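PDB 3G2M: Pcza361.24 from Amycolatopsis orientalis, which acts as a glycopeptide N-methyltransferase in antibiotic biosynthesis, probably moving a methyl group from S-adenosyl-L-methionine to a glycopeptide nitrogen. Local coordinates for residues P99-G104 against R132-L137; D141-A146 against E166-G171. One frame throughout, in Å; residues are numbered along the deposited sequence.

Interaction 1 (P99-G104 against R132-L137); sequences PFLDLG and RDRCTL
Leu101 and Arg134 bring the two backbones closest, their CA atoms 7.1 Å apart, where the last turn of the helix entering 99-104 meets the turn that leads into the strand beginning at Cys135. Arg134 does the polar work. Its CB points toward the helix, and the chain, bent at chi3 (-78°), lays the guanidinium beside the helix end. NH1 donates to Leu101 O over 2.7 Å, arriving in the carbonyl plane on a lone pair with an N-H...O angle of 148°, although the oxygen sits 16° out of the guanidinium plane. NH2 adds a weak second bond to the same oxygen at 3.2 Å. Leu101 O also accepts from Gly104 N, so this helix-end carbonyl is held from inside the turn and from the strand side at once. Gly104 CA lies over one face of the guanidinium, and Gly104 O comes within 3.6 Å of Arg134 CD. A further bond from NH1 to Trp105 O carries the grip past the helix end. Beside this polar patch, the fork of Leu101 straddles Cys135: CD1 and CD2 each approach its CB at 3.8 Å. Leu101 also rests on Val107, and Cys135 on Leu124 of helix 114-125, so the apolar half faces the interior. Gly104, with positive phi, closes a Schellman motif at the helix C-terminus, here tied by an arginine to the start of edge strand 135-139 in the Rossmann-like alpha/beta fold of the S-adenosylmethionine-dependent methyltransferases.

Interaction 2 (D141-A146 against E166-G171); sequences DMSAFA and EADRRG
Ser143 meets the helix at Asp168 and Gly171 from the end of an Asx turn, in the loop that follows strand 135-139 of the methyltransferase fold. Its CB points at the helix and lies 3.4 Å from Asp168 O, with the two CB atoms, of Ser143 and Asp168, 3.8 Å apart. Three residues further along the helix, Gly171 CA lies 3.2 Å from Ser143 O in a bent CA-H...O contact. As a glycine, residue 171 has no CB in the way, and the loop carbonyl can settle directly on the helix backbone. The direct touch is van der Waals and weakly polar; a water adds a looser bridge, donating firmly to Asp168 OD2 and weakly to Ser143 OG.

Behind this first shell stands Asp141, which fixes how the serine is presented. Its OD1 accepts from both Ser143 N and Ser143 OG, each from the same face of the carboxylate. A chi1 of 74° puts OG between the backbone N and the carbonyl carbon, where it can share that acceptor with its own amide. A type I turn, closed by Ala144 N on Asp141 O, completes the frame. Asp141 and Met142 bind S-adenosylmethionine when it is present, although this chain holds none, so the turn that packs on helix 166-179 also carries two cofactor-site residues. The Ser143 N-H points almost straight at Asp141 OD1, at 162° and 2.9 Å, 37° out of the carboxylate plane.

How the interactions relate
The two contacts follow one another along the chain: strand 135-139, entered in interaction 1, runs on to the loop used by interaction 2, yet their centres lie 24 Å apart. Interaction 1 is partly buried and joins a helix end to an edge strand of the seven-stranded sheet, combining a charged side chain gripping a carbonyl with an apolar contact. Interaction 2 lies at the surface and joins a loop to helix 166-179 through close backbone approach and water, its main hydrogen bonds staying within the loop. Cofactor-site residues lie within 141-146 itself; for interaction 1, the cofactor-binding Glu111 and Arg95 are about 10 and 11 Å, side chain to side chain, from Cys135 and Leu101 respectively.

Interaction 1 (P99-G104 against R132-L137)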
loop_
_atom_site.group_PDB
_atom_site.type_symbol
_atom_site.label_atom_id
_atom_site.label_comp_id
_atom_site.label_asym_id
_atom_site.label_seq_id
_atom_site.Cartn_x
_atom_site.Cartn_y
_atom_site.Cartn_z
ATOM N N PRO A 99 -10.457 -11.096 -26.770
ATOM C CA PRO A 99 -9.417 -12.111 -26.984
ATOM C C PRO A 99 -9.738 -13.491 -26.388
ATOM O O PRO A 99 -9.468 -14.502 -27.036
ATOM C CB PRO A 99 -8.194 -11.500 -26.302
ATOM C CG PRO A 99 -8.398 -10.039 -26.432
ATOM C CD PRO A 99 -9.878 -9.825 -26.294
ATOM N N PHE A 100 -10.298 -13.537 -25.176
ATOM C CA PHE A 100 -10.684 -14.811 -24.553
ATOM C C PHE A 100 -11.776 -15.539 -25.340
ATOM O O PHE A 100 -11.706 -16.752 -25.531
ATOM C CB PHE A 100 -11.151 -14.615 -23.102
ATOM C CG PHE A 100 -10.047 -14.278 -22.130
ATOM C CD1 PHE A 100 -8.733 -14.684 -22.355
ATOM C CD2 PHE A 100 -10.338 -13.572 -20.960
ATOM C CE1 PHE A 100 -7.718 -14.378 -21.439
ATOM C CE2 PHE A 100 -9.332 -13.258 -20.036
ATOM C CZ PHE A 100 -8.022 -13.660 -20.271
ATOM N N LEU A 101 -12.786 -14.794 -25.782
ATOM C CA LEU A 101 -13.868 -15.353 -26.587
ATOM C C LEU A 101 -13.354 -15.852 -27.939
ATOM O O LEU A 101 -13.884 -16.817 -28.489
ATOM C CB LEU A 101 -14.984 -14.323 -26.786
ATOM C CG LEU A 101 -15.737 -13.851 -25.539
ATOM C CD1 LEU A 101 -16.478 -12.555 -25.819
ATOM C CD2 LEU A 101 -16.682 -14.923 -25.021
ATOM N N ASP A 102 -12.316 -15.190 -28.449
ATOM C CA ASP A 102 -11.637 -15.569 -29.693
ATOM C C ASP A 102 -10.888 -16.897 -29.591
ATOM O O ASP A 102 -10.527 -17.493 -30.607
ATOM C CB ASP A 102 -10.660 -14.468 -30.116
ATOM C CG ASP A 102 -11.351 -13.298 -30.795
ATOM O OD1 ASP A 102 -12.575 -13.379 -31.050
ATOM O OD2 ASP A 102 -10.661 -12.294 -31.083
ATOM N N LEU A 103 -10.647 -17.344 -28.364
ATOM C CA LEU A 103 -10.006 -18.629 -28.114
ATOM C C LEU A 103 -11.032 -19.750 -27.918
ATOM O O LEU A 103 -10.663 -20.906 -27.689
ATOM C CB LEU A 103 -9.069 -18.527 -26.907
ATOM C CG LEU A 103 -7.942 -17.491 -26.998
ATOM C CD1 LEU A 103 -7.389 -17.187 -25.623
ATOM C CD2 LEU A 103 -6.826 -17.932 -27.941
ATOM N N GLY A 104 -12.313 -19.401 -28.012
ATOM C CA GLY A 104 -13.399 -20.374 -27.896
ATOM C C GLY A 104 -14.025 -20.481 -26.515
ATOM O O GLY A 104 -15.014 -21.199 -26.331
ATOM N N ARG A 132 -20.997 -13.632 -29.133
ATOM C CA ARG A 132 -21.979 -13.073 -28.200
ATOM C C ARG A 132 -22.633 -14.132 -27.304
ATOM O O ARG A 132 -22.793 -13.911 -26.099
ATOM C CB ARG A 132 -23.037 -12.268 -28.969
ATOM C CG ARG A 132 -24.224 -11.791 -28.134
ATOM C CD ARG A 132 -25.100 -10.785 -28.882
ATOM N NE ARG A 132 -25.596 -11.303 -30.158
ATOM C CZ ARG A 132 -25.119 -10.956 -31.351
ATOM N NH1 ARG A 132 -24.126 -10.078 -31.448
ATOM N NH2 ARG A 132 -25.638 -11.486 -32.454
ATOM N N ASP A 133 -22.981 -15.279 -27.889
ATOM C CA ASP A 133 -23.637 -16.373 -27.156
ATOM C C ASP A 133 -22.755 -17.034 -26.083
ATOM O O ASP A 133 -23.269 -17.695 -25.175
ATOM C CB ASP A 133 -24.163 -17.440 -28.127
ATOM C CG ASP A 133 -25.284 -16.926 -29.028
ATOM O OD1 ASP A 133 -25.918 -15.896 -28.704
ATOM O OD2 ASP A 133 -25.527 -17.559 -30.079
ATOM N N ARG A 134 -21.441 -16.853 -26.191
ATOM C CA ARG A 134 -20.487 -17.442 -25.238
ATOM C C ARG A 134 -20.073 -16.491 -24.103
ATOM O O ARG A 134 -19.387 -16.901 -23.158
ATOM C CB ARG A 134 -19.258 -17.981 -25.976
ATOM C CG ARG A 134 -19.522 -19.295 -26.714
ATOM C CD ARG A 134 -18.256 -19.884 -27.303
ATOM N NE ARG A 134 -17.853 -19.210 -28.536
ATOM C CZ ARG A 134 -16.862 -18.327 -28.633
ATOM N NH1 ARG A 134 -16.148 -17.988 -27.564
ATOM N NH2 ARG A 134 -16.581 -17.781 -29.808
ATOM N N CYS A 135 -20.507 -15.233 -24.195
ATOM C CA CYS A 135 -20.196 -14.222 -23.189
ATOM C C CYS A 135 -21.411 -13.909 -22.328
ATOM O O CYS A 135 -22.486 -13.610 -22.850
ATOM C CB CYS A 135 -19.682 -12.944 -23.858
ATOM S SG CYS A 135 -19.185 -11.634 -22.703
ATOM N N THR A 136 -21.231 -13.984 -21.010
ATOM C CA THR A 136 -22.278 -13.652 -20.047
ATOM C C THR A 136 -21.843 -12.462 -19.197
ATOM O O THR A 136 -20.864 -12.551 -18.455
ATOM C CB THR A 136 -22.598 -14.840 -19.111
ATOM O OG1 THR A 136 -22.981 -15.979 -19.887
ATOM C CG2 THR A 136 -23.738 -14.491 -18.146
ATOM N N LEU A 137 -22.569 -11.354 -19.303
ATOM C CA LEU A 137 -22.246 -10.154 -18.529
ATOM C C LEU A 137 -22.992 -10.094 -17.203
ATOM O O LEU A 137 -24.192 -10.355 -17.146
ATOM C CB LEU A 137 -22.511 -8.883 -19.339
ATOM C CG LEU A 137 -21.544 -8.582 -20.484
ATOM C CD1 LEU A 137 -22.030 -7.377 -21.264
ATOM C CD2 LEU A 137 -20.142 -8.339 -19.963
#

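Interaction 2 (D141-A146 against E166-G171)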
loop_
_atom_site.group_PDB
_atom_site.type_symbol
_atom_site.label_atom_id
_atom_site.label_comp_id
_atom_site.label_asym_id
_atom_site.label_seq_id
_atom_site.Cartn_x
_atom_site.Cartn_y
_atom_site.Cartn_z
ATOM N N ASP A 141 -19.080 -6.586 -7.819
ATOM C CA ASP A 141 -17.867 -6.031 -7.231
ATOM C C ASP A 141 -16.829 -7.134 -6.994
ATOM O O ASP A 141 -17.055 -8.033 -6.184
ATOM C CB ASP A 141 -18.241 -5.379 -5.898
ATOM C CG ASP A 141 -17.132 -4.546 -5.310
ATOM O OD1 ASP A 141 -15.933 -4.832 -5.550
ATOM O OD2 ASP A 141 -17.473 -3.604 -4.579
HETATM N N MSE A 142 -15.687 -7.041 -7.680
HETATM C CA MSE A 142 -14.590 -8.007 -7.533
HETATM C C MSE A 142 -14.131 -8.236 -6.078
HETATM O O MSE A 142 -13.603 -9.296 -5.768
HETATM C CB MSE A 142 -13.385 -7.616 -8.412
HETATM C CG MSE A 142 -12.848 -6.215 -8.146
HETATM SE SE MSE A 142 -11.078 -5.871 -8.910
HETATM C CE MSE A 142 -11.367 -3.940 -9.175
ATOM N N SER A 143 -14.325 -7.253 -5.198
ATOM C CA SER A 143 -13.907 -7.391 -3.795
ATOM C C SER A 143 -14.962 -8.084 -2.913
ATOM O O SER A 143 -14.680 -8.480 -1.780
ATOM C CB SER A 143 -13.522 -6.031 -3.202
ATOM O OG SER A 143 -14.665 -5.231 -2.948
ATOM N N ALA A 144 -16.175 -8.226 -3.437
ATOM C CA ALA A 144 -17.262 -8.874 -2.701
ATOM C C ALA A 144 -18.359 -9.241 -3.687
ATOM O O ALA A 144 -19.289 -8.469 -3.903
ATOM C CB ALA A 144 -17.801 -7.949 -1.618
ATOM N N PHE A 145 -18.216 -10.393 -4.325
ATOM C CA PHE A 145 -19.220 -10.869 -5.283
ATOM C C PHE A 145 -19.714 -12.257 -4.901
ATOM O O PHE A 145 -19.055 -12.985 -4.152
ATOM C CB PHE A 145 -18.671 -10.856 -6.724
ATOM C CG PHE A 145 -17.483 -11.761 -6.937
ATOM C CD1 PHE A 145 -17.655 -13.051 -7.437
ATOM C CD2 PHE A 145 -16.193 -11.329 -6.635
ATOM C CE1 PHE A 145 -16.571 -13.891 -7.627
ATOM C CE2 PHE A 145 -15.101 -12.164 -6.830
ATOM C CZ PHE A 145 -15.290 -13.451 -7.315
ATOM N N ALA A 146 -20.875 -12.620 -5.440
ATOM C CA ALA A 146 -21.495 -13.896 -5.153
ATOM C C ALA A 146 -22.391 -14.263 -6.324
ATOM O O ALA A 146 -23.333 -13.539 -6.639
ATOM C CB ALA A 146 -22.303 -13.806 -3.868
ATOM N N GLU A 166 -5.860 -3.128 0.925
ATOM C CA GLU A 166 -5.531 -4.399 1.553
ATOM C C GLU A 166 -6.776 -5.192 1.951
ATOM O O GLU A 166 -6.847 -6.383 1.669
ATOM C CB GLU A 166 -4.593 -4.224 2.757
ATOM C CG GLU A 166 -3.936 -5.555 3.199
ATOM C CD GLU A 166 -3.231 -5.460 4.545
ATOM O OE1 GLU A 166 -3.354 -4.403 5.203
ATOM O OE2 GLU A 166 -2.565 -6.446 4.950
ATOM N N ALA A 167 -7.737 -4.523 2.591
ATOM C CA ALA A 167 -8.962 -5.167 3.088
ATOM C C ALA A 167 -9.830 -5.690 1.941
ATOM O O ALA A 167 -10.389 -6.793 2.018
ATOM C CB ALA A 167 -9.758 -4.194 3.981
ATOM N N ASP A 168 -9.916 -4.911 0.866
ATOM C CA ASP A 168 -10.687 -5.316 -0.310
ATOM C C ASP A 168 -10.041 -6.468 -1.089
ATOM O O ASP A 168 -10.743 -7.315 -1.655
ATOM C CB ASP A 168 -10.960 -4.115 -1.220
ATOM C CG ASP A 168 -12.062 -3.205 -0.672
ATOM O OD1 ASP A 168 -12.820 -3.631 0.230
ATOM O OD2 ASP A 168 -12.181 -2.065 -1.159
ATOM N N ARG A 169 -8.710 -6.498 -1.130
ATOM C CA ARG A 169 -8.009 -7.662 -1.690
ATOM C C ARG A 169 -8.340 -8.938 -0.898
ATOM O O ARG A 169 -8.515 -10.002 -1.487
ATOM C CB ARG A 169 -6.495 -7.424 -1.762
ATOM C CG ARG A 169 -6.125 -6.290 -2.741
ATOM C CD ARG A 169 -4.629 -6.253 -3.110
ATOM N NE ARG A 169 -3.728 -6.103 -1.960
ATOM C CZ ARG A 169 -3.367 -4.939 -1.419
ATOM N NH1 ARG A 169 -3.866 -3.791 -1.877
ATOM N NH2 ARG A 169 -2.524 -4.926 -0.389
ATOM N N ARG A 170 -8.403 -8.826 0.427
ATOM C CA ARG A 170 -8.856 -9.938 1.277
ATOM C C ARG A 170 -10.244 -10.443 0.855
ATOM O O ARG A 170 -10.475 -11.642 0.779
ATOM C CB ARG A 170 -8.882 -9.528 2.755
ATOM C CG ARG A 170 -7.538 -9.633 3.475
ATOM C CD ARG A 170 -7.689 -9.420 4.989
ATOM N NE ARG A 170 -6.986 -8.228 5.459
ATOM C CZ ARG A 170 -7.551 -7.185 6.062
ATOM N NH1 ARG A 170 -8.858 -7.153 6.313
ATOM N NH2 ARG A 170 -6.790 -6.166 6.435
ATOM N N GLY A 171 -11.164 -9.516 0.595
ATOM C CA GLY A 171 -12.506 -9.860 0.105
ATOM C C GLY A 171 -12.468 -10.526 -1.257
ATOM O O GLY A 171 -13.230 -11.461 -1.514
HETATM O O HOH W 1 -13.544 -2.030 -3.492
#